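Glutamate receptor 1 (PDB 4IO5) probably works as a glutamate-gated ion channel, of which this chain is the extracellular ligand-binding domain, here holding alanine. Local coordinates at residues Asn105-Leu110 with Phe178-Thr183. Numbering follows the deposited sequence.
Sequences NSMRIL and FMDIGT. With ALA (alanine), chain C.
Antiparallel pairing of strands 103-112 and 176-180 brings Asn105 against Asp180, a glutamate-site residue, in one lobe of the ligand-binding domain's periplasmic-binding-protein fold. Two backbone bonds join the hydrogen-bonded pair Arg108 and Met179; the one from Arg108 N to Met179 O, 2.8 Å, is nearly straight at 173°. Ile181 N, in the first residue of helix 181-190, adds a backbone bond to Ser106 O at 2.8 Å. On the Arg108 and Met179 face, Arg108 CD packs on Ile181 CD1 at 3.9 Å, its NH2 bonding Gly199 O.

Asn105 directs its amide to Asp180 because a chi1 of -177° swings CG away from the backbone N, and Asn105 ND2 donates to Asp180 OD1 at 3.0 Å. The donor comes from above the carboxylate, 76° out of its plane, while Asp180 OD1 lies almost in the amide plane, the two groups being perpendicular. A water donates to Asn105 OD1 at 2.6 Å and accepts from Gly182 N, tying the amide to the helix's first turn; Asn105 ND2 also bonds Ser205. Replacing Asn105 by a leucine would probably leave Asp180 OD1 without this donor and the water without its acceptor, the carboxylate being less firmly set in rotation.

The other oxygen, Asp180 OD2, accepts from the alanine ligand's N at 2.7 Å. Asn105 thus bonds the residue that binds the ligand, and so is second-shell: divided between amide and ligand ammonium, the buried carboxylate is probably held in orientation.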
# COMPACT_ATOMS: atom_id res chain seq x y z
N ASN A 105 -2.50 6.08 -0.17
CA ASN A 105 -2.79 7.43 -0.63
C ASN A 105 -3.79 7.38 -1.75
O ASN A 105 -3.94 6.35 -2.41
CB ASN A 105 -1.50 8.12 -1.13
CG ASN A 105 -1.72 9.57 -1.55
OD1 ASN A 105 -2.28 10.38 -0.79
ND2 ASN A 105 -1.30 9.91 -2.79
N SER A 106 -4.46 8.50 -1.95
CA SER A 106 -5.27 8.74 -3.13
C SER A 106 -5.45 10.24 -3.23
O SER A 106 -5.06 10.97 -2.32
CB SER A 106 -6.64 8.08 -2.98
OG SER A 106 -7.28 8.53 -1.79
N MET A 107 -6.04 10.71 -4.32
CA MET A 107 -6.22 12.15 -4.52
C MET A 107 -7.67 12.50 -4.53
O MET A 107 -8.52 11.67 -4.81
CB MET A 107 -5.57 12.62 -5.81
CG MET A 107 -4.05 12.48 -5.81
SD MET A 107 -3.24 13.37 -7.16
CE MET A 107 -3.14 12.06 -8.37
N ARG A 108 -7.93 13.75 -4.17
CA ARG A 108 -9.26 14.34 -4.32
C ARG A 108 -9.18 15.68 -5.04
O ARG A 108 -8.12 16.26 -5.23
CB ARG A 108 -9.94 14.47 -2.96
CG ARG A 108 -10.04 13.08 -2.32
CD ARG A 108 -11.11 12.96 -1.31
NE ARG A 108 -12.43 13.28 -1.85
CZ ARG A 108 -13.45 13.62 -1.08
NH1 ARG A 108 -13.27 13.69 0.23
NH2 ARG A 108 -14.64 13.90 -1.61
N ILE A 109 -10.35 16.11 -5.52
CA ILE A 109 -10.53 17.40 -6.14
C ILE A 109 -10.77 18.43 -5.04
O ILE A 109 -11.65 18.24 -4.18
CB ILE A 109 -11.76 17.39 -7.06
CG1 ILE A 109 -11.62 16.29 -8.11
CG2 ILE A 109 -11.95 18.77 -7.69
CD1 ILE A 109 -12.84 16.10 -9.03
N LEU A 110 -9.97 19.50 -5.09
CA LEU A 110 -10.03 20.62 -4.16
C LEU A 110 -10.74 21.78 -4.86
O LEU A 110 -10.43 22.09 -6.01
CB LEU A 110 -8.61 21.06 -3.84
CG LEU A 110 -8.49 22.26 -2.92
CD1 LEU A 110 -9.05 21.96 -1.56
CD2 LEU A 110 -7.02 22.62 -2.81
N PHE A 178 -6.08 19.29 -7.79
CA PHE A 178 -6.03 17.94 -7.22
C PHE A 178 -5.09 17.94 -6.03
O PHE A 178 -4.07 18.63 -6.01
CB PHE A 178 -5.44 16.91 -8.22
CG PHE A 178 -6.17 16.79 -9.53
CD1 PHE A 178 -7.51 17.09 -9.65
CD2 PHE A 178 -5.51 16.30 -10.65
CE1 PHE A 178 -8.17 16.95 -10.87
CE2 PHE A 178 -6.15 16.15 -11.86
CZ PHE A 178 -7.49 16.46 -11.97
N MET A 179 -5.38 17.10 -5.05
CA MET A 179 -4.57 17.08 -3.85
C MET A 179 -4.66 15.72 -3.19
O MET A 179 -5.74 15.13 -3.13
CB MET A 179 -5.03 18.15 -2.87
CG MET A 179 -4.08 18.43 -1.76
SD MET A 179 -4.55 19.95 -0.85
CE MET A 179 -3.29 19.87 0.38
N ASP A 180 -3.53 15.23 -2.68
CA ASP A 180 -3.53 14.02 -1.87
C ASP A 180 -4.51 14.15 -0.72
O ASP A 180 -4.62 15.21 -0.11
CB ASP A 180 -2.16 13.74 -1.25
CG ASP A 180 -1.07 13.41 -2.24
OD1 ASP A 180 -1.35 12.87 -3.37
OD2 ASP A 180 0.10 13.67 -1.87
N ILE A 181 -5.19 13.06 -0.40
CA ILE A 181 -6.30 13.09 0.53
C ILE A 181 -5.90 13.44 1.98
O ILE A 181 -6.67 14.14 2.68
CB ILE A 181 -7.03 11.74 0.50
CG1 ILE A 181 -8.33 11.80 1.29
CG2 ILE A 181 -6.12 10.62 0.98
CD1 ILE A 181 -9.18 10.54 1.12
N GLY A 182 -4.76 12.94 2.45
CA GLY A 182 -4.38 13.16 3.84
C GLY A 182 -4.15 14.64 4.10
O GLY A 182 -4.75 15.24 5.01
N THR A 183 -3.29 15.25 3.30
CA THR A 183 -3.06 16.68 3.42
C THR A 183 -4.27 17.53 2.97
O THR A 183 -4.53 18.57 3.54
CB THR A 183 -1.81 17.12 2.66
OG1 THR A 183 -1.84 16.59 1.32
CG2 THR A 183 -0.55 16.63 3.39
N ALA C . 2.44 13.15 -3.17
CA ALA C . 2.60 14.03 -4.32
C ALA C . 3.80 13.64 -5.14
O ALA C . 4.63 12.82 -4.66
CB ALA C . 2.73 15.47 -3.86
OXT ALA C . 3.98 14.10 -6.28
O HOH W 1 -2.65 10.92 1.77